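Local coordinates for protein 4-oxalocrotonate decarboxylase NahK (Pseudomonas putida, PDB 5D2K) that catalyses the metal-assisted decarboxylation of (3E)-2-oxohex-3-enedioate to 2-oxopent-4-enoate and carbon dioxide in the bacterial breakdown of naphthalene, at residues N7-A19 and F39-E53. The protein carries 1 engineered substitution. Sequence-based numbering, arbitrary orientation.
Sequences NRTLTREQVLALA and FPEMTFADAYDVQWE
A capping box at the start of helix 44-60 doubles as the anchor for the N-terminal arm: Asp-46, the N3 partner of the N-cap Thr-43, also binds Thr-9 and Leu-10. Within the box, Thr-43 OG1 accepts from Asp-46 N while Asp-46 OD2 accepts from Thr-43 N. Thr-43 OG1 in turn donates to Asn-7 O at 2.6 Å. Thr-9 N is shared by both carboxylate oxygens through their syn lone pairs, 3.0 Å to Asp-46 OD1 and to OD2. Thr-9 OG1 adds a bond to OD2, and Leu-10 N reaches OD1 almost straight (171°) from above the carboxylate plane. With an alanine at Asp-46, Thr-9 N and Leu-10 N would probably be left without their acceptor and the box without its return bond. The extended Arg-8 side chain meets Asp-49 side-on, NE to OD2 at 2.7 Å and NH2 to OD1 at 3.0 Å, the two planes nearly coplanar; Ala-45 CB, small enough to lie close, covers one guanidinium face. Arg-227 also pairs with Asp-49.

Helices 12-19 and 44-53 cross at -55°, their axes 8.6 Å apart, with Leu-10 from the arm and Phe-39 from the preceding turn packing alongside. Val-50 fits between Leu-10, Val-15, Leu-18 and Ala-19, whose short side chain lets the backbones approach. With CG anti to its carbonyl carbon (chi1 -64°), Phe-39 turns one ring face to Leu-10. Leu-10 CD2 makes a CH-pi contact there, 4.0 Å from the Phe-39 ring centroid, while Leu-18 CD1 packs on CE2. Glu-53, salt-bridged to Arg-56, lays CG against Ala-19 CB and is water-linked to Arg-12 and Leu-16 O.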
ATOM      1  N   ASN A   7      -2.525  -1.563  26.001  1.00 42.21           N
ATOM      2  CA  ASN A   7      -2.203  -0.846  24.773  1.00 25.85           C
ATOM      3  C   ASN A   7      -3.423  -0.661  23.867  1.00 23.85           C
ATOM      4  O   ASN A   7      -3.289  -0.273  22.709  1.00 25.45           O
ATOM      5  CB  ASN A   7      -1.088  -1.569  24.012  1.00 31.97           C
ATOM      6  CG  ASN A   7      -1.357  -3.054  23.856  1.00 39.64           C
ATOM      7  OD1 ASN A   7      -2.453  -3.536  24.157  1.00 38.01           O
ATOM      8  ND2 ASN A   7      -0.355  -3.791  23.382  1.00 41.51           N
ATOM      9  N   ARG A   8      -4.605  -0.941  24.407  1.00 23.79           N
ATOM     10  CA  ARG A   8      -5.864  -0.729  23.696  1.00 20.20           C
ATOM     11  C   ARG A   8      -6.805   0.157  24.502  1.00 22.93           C
ATOM     12  O   ARG A   8      -6.823   0.083  25.733  1.00 27.38           O
ATOM     13  CB  ARG A   8      -6.533  -2.068  23.391  1.00 23.43           C
ATOM     14  CG  ARG A   8      -5.850  -2.845  22.269  1.00 19.41           C
ATOM     15  CD  ARG A   8      -6.395  -4.260  22.151  1.00 21.54           C
ATOM     16  NE  ARG A   8      -6.000  -4.876  20.881  1.00 20.33           N
ATOM     17  CZ  ARG A   8      -4.861  -5.528  20.685  1.00 21.57           C
ATOM     18  NH1 ARG A   8      -3.983  -5.658  21.675  1.00 23.79           N
ATOM     19  NH2 ARG A   8      -4.595  -6.049  19.492  1.00 20.38           N
ATOM     20  N   THR A   9      -7.587   0.993  23.819  1.00 19.39           N
ATOM     21  CA  THR A   9      -8.549   1.855  24.514  1.00 17.20           C
ATOM     22  C   THR A   9      -9.983   1.699  24.002  1.00 22.45           C
ATOM     23  O   THR A   9     -10.932   2.135  24.657  1.00 23.54           O
ATOM     24  CB  THR A   9      -8.168   3.359  24.418  1.00 20.55           C
ATOM     25  OG1 THR A   9      -8.284   3.818  23.063  1.00 21.18           O
ATOM     26  CG2 THR A   9      -6.755   3.600  24.928  1.00 20.68           C
ATOM     27  N   LEU A  10     -10.147   1.090  22.833  1.00 17.91           N
ATOM     28  CA  LEU A  10     -11.483   0.886  22.283  1.00 15.14           C
ATOM     29  C   LEU A  10     -12.185  -0.317  22.904  1.00 15.52           C
ATOM     30  O   LEU A  10     -11.545  -1.303  23.285  1.00 19.47           O
ATOM     31  CB  LEU A  10     -11.418   0.693  20.764  1.00 15.43           C
ATOM     32  CG  LEU A  10     -10.910   1.854  19.910  1.00 14.35           C
ATOM     33  CD1 LEU A  10     -10.869   1.418  18.448  1.00 13.95           C
ATOM     34  CD2 LEU A  10     -11.772   3.105  20.082  1.00 14.79           C
ATOM     35  N   THR A  11     -13.507  -0.232  23.006  1.00 16.61           N
ATOM     36  CA  THR A  11     -14.319  -1.398  23.316  1.00 16.57           C
ATOM     37  C   THR A  11     -14.464  -2.227  22.041  1.00 17.03           C
ATOM     38  O   THR A  11     -14.266  -1.699  20.940  1.00 15.67           O
ATOM     39  CB  THR A  11     -15.715  -1.018  23.826  1.00 17.76           C
ATOM     40  OG1 THR A  11     -16.454  -0.380  22.778  1.00 17.31           O
ATOM     41  CG2 THR A  11     -15.622  -0.070  25.019  1.00 22.81           C
ATOM     42  N   ARG A  12     -14.818  -3.504  22.182  1.00 16.93           N
ATOM     43  CA  ARG A  12     -15.039  -4.353  21.009  1.00 18.46           C
ATOM     44  C   ARG A  12     -16.148  -3.785  20.122  1.00 17.50           C
ATOM     45  O   ARG A  12     -16.018  -3.753  18.894  1.00 15.68           O
ATOM     46  CB  ARG A  12     -15.374  -5.791  21.415  1.00 19.08           C
ATOM     47  CG  ARG A  12     -15.757  -6.646  20.220  1.00 21.26           C
ATOM     48  CD  ARG A  12     -15.907  -8.122  20.536  1.00 24.88           C
ATOM     49  NE  ARG A  12     -16.430  -8.806  19.359  1.00 24.22           N
ATOM     50  CZ  ARG A  12     -15.680  -9.207  18.339  1.00 26.24           C
ATOM     51  NH1 ARG A  12     -14.370  -9.012  18.367  1.00 29.23           N
ATOM     52  NH2 ARG A  12     -16.238  -9.804  17.296  1.00 23.61           N
ATOM     53  N   GLU A  13     -17.229  -3.323  20.744  1.00 15.63           N
ATOM     54  CA  GLU A  13     -18.322  -2.691  20.017  1.00 15.70           C
ATOM     55  C   GLU A  13     -17.830  -1.524  19.157  1.00 16.24           C
ATOM     56  O   GLU A  13     -18.267  -1.361  18.012  1.00 14.64           O
ATOM     57  CB  GLU A  13     -19.395  -2.202  20.995  1.00 19.49           C
ATOM     58  CG  GLU A  13     -20.571  -1.526  20.320  1.00 32.23           C
ATOM     59  CD  GLU A  13     -21.017  -0.274  21.048  1.00 46.65           C
ATOM     60  OE1 GLU A  13     -20.262   0.723  21.036  1.00 45.87           O
ATOM     61  OE2 GLU A  13     -22.121  -0.292  21.634  1.00 50.64           O
ATOM     62  N   GLN A  14     -16.917  -0.720  19.702  1.00 14.86           N
ATOM     63  CA  GLN A  14     -16.382   0.423  18.960  1.00 11.99           C
ATOM     64  C   GLN A  14     -15.506  -0.023  17.783  1.00 13.55           C
ATOM     65  O   GLN A  14     -15.555   0.566  16.705  1.00 13.71           O
ATOM     66  CB  GLN A  14     -15.592   1.342  19.889  1.00 14.67           C
ATOM     67  CG  GLN A  14     -16.510   2.138  20.827  1.00 14.20           C
ATOM     68  CD  GLN A  14     -15.787   2.735  22.013  1.00 17.30           C
ATOM     69  OE1 GLN A  14     -14.623   2.434  22.278  1.00 18.45           O
ATOM     70  NE2 GLN A  14     -16.487   3.594  22.746  1.00 21.57           N
ATOM     71  N   VAL A  15     -14.694  -1.049  17.993  1.00 13.44           N
ATOM     72  CA  VAL A  15     -13.901  -1.598  16.883  1.00 10.00           C
ATOM     73  C   VAL A  15     -14.809  -2.026  15.725  1.00 12.30           C
ATOM     74  O   VAL A  15     -14.575  -1.661  14.567  1.00 12.21           O
ATOM     75  CB  VAL A  15     -13.047  -2.809  17.334  1.00 11.80           C
ATOM     76  CG1 VAL A  15     -12.366  -3.456  16.128  1.00 12.23           C
ATOM     77  CG2 VAL A  15     -12.003  -2.378  18.330  1.00 14.89           C
ATOM     78  N   LEU A  16     -15.855  -2.788  16.034  1.00 11.13           N
ATOM     79  CA  LEU A  16     -16.758  -3.276  14.992  1.00 11.03           C
ATOM     80  C   LEU A  16     -17.475  -2.133  14.285  1.00 13.67           C
ATOM     81  O   LEU A  16     -17.587  -2.129  13.064  1.00 11.91           O
ATOM     82  CB  LEU A  16     -17.785  -4.251  15.580  1.00 13.68           C
ATOM     83  CG  LEU A  16     -17.206  -5.446  16.344  1.00 16.40           C
ATOM     84  CD1 LEU A  16     -18.319  -6.390  16.783  1.00 16.35           C
ATOM     85  CD2 LEU A  16     -16.152  -6.192  15.547  1.00 19.07           C
ATOM     86  N   ALA A  17     -17.943  -1.153  15.054  1.00 10.60           N
ATOM     87  CA  ALA A  17     -18.679  -0.039  14.473  1.00 12.52           C
ATOM     88  C   ALA A  17     -17.773   0.932  13.699  1.00 10.27           C
ATOM     89  O   ALA A  17     -18.179   1.470  12.653  1.00 11.03           O
ATOM     90  CB  ALA A  17     -19.442   0.700  15.578  1.00 12.68           C
ATOM     91  N   LEU A  18     -16.555   1.152  14.193  1.00 11.93           N
ATOM     92  CA  LEU A  18     -15.612   2.020  13.484  1.00 11.92           C
ATOM     93  C   LEU A  18     -15.234   1.383  12.154  1.00 11.00           C
ATOM     94  O   LEU A  18     -15.107   2.074  11.137  1.00 11.91           O
ATOM     95  CB  LEU A  18     -14.356   2.291  14.314  1.00 11.34           C
ATOM     96  CG  LEU A  18     -14.474   3.436  15.318  1.00 12.76           C
ATOM     97  CD1 LEU A  18     -13.297   3.443  16.276  1.00 17.64           C
ATOM     98  CD2 LEU A  18     -14.532   4.749  14.543  1.00 17.80           C
ATOM     99  N   ALA A  19     -15.067   0.064  12.153  1.00 11.55           N
ATOM    100  CA  ALA A  19     -14.709  -0.617  10.911  1.00 11.65           C
ATOM    101  C   ALA A  19     -15.791  -0.436   9.849  1.00 10.39           C
ATOM    102  O   ALA A  19     -15.487  -0.175   8.679  1.00 10.75           O
ATOM    103  CB  ALA A  19     -14.462  -2.082  11.172  1.00 10.31           C
ATOM    104  N   PHE A  39     -12.029   9.712  18.976  1.00 18.20           N
ATOM    105  CA  PHE A  39     -11.311   8.839  19.904  1.00 17.61           C
ATOM    106  C   PHE A  39      -9.854   9.262  20.034  1.00 19.26           C
ATOM    107  O   PHE A  39      -8.967   8.607  19.491  1.00 18.57           O
ATOM    108  CB  PHE A  39     -11.393   7.379  19.442  1.00 19.65           C
ATOM    109  CG  PHE A  39     -12.786   6.830  19.433  1.00 21.17           C
ATOM    110  CD1 PHE A  39     -13.363   6.351  20.596  1.00 21.68           C
ATOM    111  CD2 PHE A  39     -13.522   6.801  18.264  1.00 21.97           C
ATOM    112  CE1 PHE A  39     -14.648   5.849  20.590  1.00 26.56           C
ATOM    113  CE2 PHE A  39     -14.807   6.294  18.251  1.00 22.17           C
ATOM    114  CZ  PHE A  39     -15.372   5.822  19.413  1.00 24.28           C
ATOM    115  N   PRO A  40      -9.592  10.368  20.752  1.00 20.14           N
ATOM    116  CA  PRO A  40      -8.228  10.910  20.810  1.00 17.99           C
ATOM    117  C   PRO A  40      -7.206   9.987  21.481  1.00 15.52           C
ATOM    118  O   PRO A  40      -6.014  10.159  21.249  1.00 23.01           O
ATOM    119  CB  PRO A  40      -8.398  12.209  21.617  1.00 23.86           C
ATOM    120  CG  PRO A  40      -9.683  12.049  22.345  1.00 28.27           C
ATOM    121  CD  PRO A  40     -10.560  11.230  21.451  1.00 21.89           C
ATOM    122  N   GLU A  41      -7.664   9.028  22.280  1.00 20.47           N
ATOM    123  CA  GLU A  41      -6.753   8.116  22.971  1.00 19.95           C
ATOM    124  C   GLU A  41      -6.461   6.849  22.175  1.00 22.01           C
ATOM    125  O   GLU A  41      -5.717   5.986  22.629  1.00 20.00           O
ATOM    126  CB  GLU A  41      -7.321   7.728  24.336  1.00 24.42           C
ATOM    127  CG  GLU A  41      -7.679   8.925  25.217  1.00 28.20           C
ATOM    128  CD  GLU A  41      -6.514   9.869  25.406  1.00 39.20           C
ATOM    129  OE1 GLU A  41      -5.419   9.390  25.774  1.00 44.52           O
ATOM    130  OE2 GLU A  41      -6.688  11.088  25.181  1.00 44.85           O
ATOM    131  N   MET A  42      -7.051   6.748  20.991  1.00 18.39           N
ATOM    132  CA  MET A  42      -6.859   5.591  20.124  1.00 18.06           C
ATOM    133  C   MET A  42      -5.383   5.280  19.907  1.00 14.24           C
ATOM    134  O   MET A  42      -4.581   6.182  19.645  1.00 18.77           O
ATOM    135  CB  MET A  42      -7.546   5.855  18.786  1.00 19.28           C
ATOM    136  CG  MET A  42      -7.801   4.649  17.957  1.00 20.56           C
ATOM    137  SD  MET A  42      -9.021   5.102  16.706  1.00 25.95           S
ATOM    138  CE  MET A  42      -8.722   3.784  15.538  1.00 21.56           C
ATOM    139  N   THR A  43      -5.031   4.001  20.028  1.00 15.30           N
ATOM    140  CA  THR A  43      -3.648   3.556  19.870  1.00 16.91           C
ATOM    141  C   THR A  43      -3.430   2.875  18.527  1.00 17.46           C
ATOM    142  O   THR A  43      -4.385   2.593  17.809  1.00 15.23           O
ATOM    143  CB  THR A  43      -3.249   2.563  20.954  1.00 16.11           C
ATOM    144  OG1 THR A  43      -4.007   1.355  20.797  1.00 15.68           O
ATOM    145  CG2 THR A  43      -3.508   3.156  22.342  1.00 18.93           C
ATOM    146  N   PHE A  44      -2.175   2.574  18.210  1.00 15.38           N
ATOM    147  CA  PHE A  44      -1.901   1.816  16.993  1.00 15.62           C
ATOM    148  C   PHE A  44      -2.533   0.424  17.057  1.00 14.97           C
ATOM    149  O   PHE A  44      -3.033  -0.084  16.045  1.00 13.02           O
ATOM    150  CB  PHE A  44      -0.394   1.704  16.746  1.00 17.26           C
ATOM    151  CG  PHE A  44       0.189   2.881  16.016  1.00 20.03           C
ATOM    152  CD1 PHE A  44      -0.059   3.068  14.664  1.00 19.66           C
ATOM    153  CD2 PHE A  44       0.994   3.799  16.677  1.00 22.44           C
ATOM    154  CE1 PHE A  44       0.473   4.148  13.986  1.00 23.78           C
ATOM    155  CE2 PHE A  44       1.529   4.884  16.004  1.00 23.41           C
ATOM    156  CZ  PHE A  44       1.269   5.059  14.653  1.00 23.34           C
ATOM    157  N   ALA A  45      -2.515  -0.211  18.228  1.00 15.28           N
ATOM    158  CA  ALA A  45      -3.150  -1.514  18.363  1.00 14.65           C
ATOM    159  C   ALA A  45      -4.662  -1.412  18.110  1.00 12.29           C
ATOM    160  O   ALA A  45      -5.230  -2.272  17.433  1.00 14.06           O
ATOM    161  CB  ALA A  45      -2.863  -2.121  19.739  1.00 18.18           C
ATOM    162  N   ASP A  46      -5.303  -0.362  18.632  1.00 12.60           N
ATOM    163  CA  ASP A  46      -6.709  -0.061  18.308  1.00 13.77           C
ATOM    164  C   ASP A  46      -6.922   0.048  16.796  1.00 12.19           C
ATOM    165  O   ASP A  46      -7.847  -0.536  16.232  1.00 11.08           O
ATOM    166  CB  ASP A  46      -7.166   1.259  18.941  1.00 12.05           C
ATOM    167  CG  ASP A  46      -7.371   1.183  20.445  1.00 16.39           C
ATOM    168  OD1 ASP A  46      -7.840   0.150  20.968  1.00 16.83           O
ATOM    169  OD2 ASP A  46      -7.080   2.209  21.094  1.00 16.14           O
ATOM    170  N   ALA A  47      -6.062   0.829  16.152  1.00 12.40           N
ATOM    171  CA  ALA A  47      -6.201   1.112  14.731  1.00 11.26           C
ATOM    172  C   ALA A  47      -6.003  -0.148  13.896  1.00 11.29           C
ATOM    173  O   ALA A  47      -6.728  -0.372  12.922  1.00 11.39           O
ATOM    174  CB  ALA A  47      -5.214   2.195  14.315  1.00 10.81           C
ATOM    175  N   TYR A  48      -5.038  -0.986  14.272  1.00 11.41           N
ATOM    176  CA  TYR A  48      -4.855  -2.219  13.517  1.00 10.90           C
ATOM    177  C   TYR A  48      -6.014  -3.191  13.780  1.00 12.49           C
ATOM    178  O   TYR A  48      -6.394  -3.940  12.881  1.00 10.35           O
ATOM    179  CB  TYR A  48      -3.498  -2.868  13.826  1.00  9.97           C
ATOM    180  CG  TYR A  48      -2.365  -2.297  12.979  1.00 11.53           C
ATOM    181  CD1 TYR A  48      -2.304  -2.535  11.599  1.00  9.27           C
ATOM    182  CD2 TYR A  48      -1.373  -1.503  13.545  1.00 11.02           C
ATOM    183  CE1 TYR A  48      -1.273  -2.008  10.817  1.00 10.06           C
ATOM    184  CE2 TYR A  48      -0.336  -0.975  12.771  1.00 13.07           C
ATOM    185  CZ  TYR A  48      -0.296  -1.233  11.409  1.00 12.25           C
ATOM    186  OH  TYR A  48       0.717  -0.705  10.630  1.00 12.39           O
ATOM    187  N   ASP A  49      -6.599  -3.154  14.983  1.00 10.83           N
ATOM    188  CA  ASP A  49      -7.807  -3.939  15.255  1.00 12.25           C
ATOM    189  C   ASP A  49      -8.908  -3.547  14.270  1.00  9.87           C
ATOM    190  O   ASP A  49      -9.594  -4.405  13.704  1.00 10.49           O
ATOM    191  CB  ASP A  49      -8.331  -3.719  16.690  1.00 11.50           C
ATOM    192  CG  ASP A  49      -7.517  -4.451  17.750  1.00 16.76           C
ATOM    193  OD1 ASP A  49      -6.646  -5.281  17.419  1.00 13.79           O
ATOM    194  OD2 ASP A  49      -7.778  -4.196  18.949  1.00 16.60           O
ATOM    195  N   VAL A  50      -9.074  -2.239  14.079  1.00  9.54           N
ATOM    196  CA  VAL A  50     -10.079  -1.756  13.149  1.00  9.01           C
ATOM    197  C   VAL A  50      -9.748  -2.200  11.717  1.00  8.96           C
ATOM    198  O   VAL A  50     -10.626  -2.691  11.010  1.00 10.63           O
ATOM    199  CB  VAL A  50     -10.219  -0.222  13.228  1.00 10.23           C
ATOM    200  CG1 VAL A  50     -11.106   0.316  12.105  1.00 12.16           C
ATOM    201  CG2 VAL A  50     -10.780   0.185  14.590  1.00 12.52           C
ATOM    202  N   GLN A  51      -8.492  -2.048  11.305  1.00 10.26           N
ATOM    203  CA  GLN A  51      -8.087  -2.462   9.964  1.00 10.22           C
ATOM    204  C   GLN A  51      -8.348  -3.945   9.706  1.00 10.59           C
ATOM    205  O   GLN A  51      -8.882  -4.320   8.650  1.00 10.49           O
ATOM    206  CB  GLN A  51      -6.602  -2.170   9.721  1.00  8.36           C
ATOM    207  CG  GLN A  51      -6.200  -2.446   8.264  1.00  9.13           C
ATOM    208  CD  GLN A  51      -4.703  -2.430   8.048  1.00 10.44           C
ATOM    209  OE1 GLN A  51      -4.093  -3.470   7.780  1.00 10.90           O
ATOM    210  NE2 GLN A  51      -4.101  -1.247   8.135  1.00  9.73           N
ATOM    211  N   TRP A  52      -7.972  -4.798  10.663  1.00  9.85           N
ATOM    212  CA  TRP A  52      -8.166  -6.226  10.470  1.00 10.00           C
ATOM    213  C   TRP A  52      -9.653  -6.600  10.515  1.00  8.58           C
ATOM    214  O   TRP A  52     -10.065  -7.595   9.919  1.00 10.72           O
ATOM    215  CB  TRP A  52      -7.371  -7.038  11.505  1.00 10.45           C
ATOM    216  CG  TRP A  52      -5.894  -7.147  11.203  1.00  9.26           C
ATOM    217  CD1 TRP A  52      -4.933  -6.239  11.515  1.00 10.22           C
ATOM    218  CD2 TRP A  52      -5.221  -8.237  10.542  1.00 10.94           C
ATOM    219  NE1 TRP A  52      -3.697  -6.688  11.096  1.00 12.33           N
ATOM    220  CE2 TRP A  52      -3.850  -7.910  10.491  1.00 11.40           C
ATOM    221  CE3 TRP A  52      -5.649  -9.450   9.984  1.00 11.37           C
ATOM    222  CZ2 TRP A  52      -2.896  -8.754   9.909  1.00 12.25           C
ATOM    223  CZ3 TRP A  52      -4.699 -10.294   9.407  1.00 13.00           C
ATOM    224  CH2 TRP A  52      -3.340  -9.934   9.371  1.00 11.31           C
ATOM    225  N   GLU A  53     -10.468  -5.794  11.195  1.00 10.70           N
ATOM    226  CA  GLU A  53     -11.905  -6.027  11.164  1.00 11.85           C
ATOM    227  C   GLU A  53     -12.474  -5.649   9.796  1.00 10.51           C
ATOM    228  O   GLU A  53     -13.368  -6.323   9.298  1.00  9.73           O
ATOM    229  CB  GLU A  53     -12.614  -5.265  12.288  1.00 10.01           C
ATOM    230  CG  GLU A  53     -14.142  -5.287  12.235  1.00  9.81           C
ATOM    231  CD  GLU A  53     -14.795  -6.659  12.267  1.00 13.18           C
ATOM    232  OE1 GLU A  53     -14.144  -7.677  12.610  1.00 13.63           O
ATOM    233  OE2 GLU A  53     -16.010  -6.704  11.950  1.00 12.71           O
TER
HETATM  234  O   HOH W   1      -0.858   0.228  20.782  1.00 24.19           O
HETATM  235  O   HOH W   2     -15.686  -9.599  14.393  1.00 26.00           O
HETATM  236  O   HOH W   3     -17.764  -4.662  11.694  1.00 13.32           O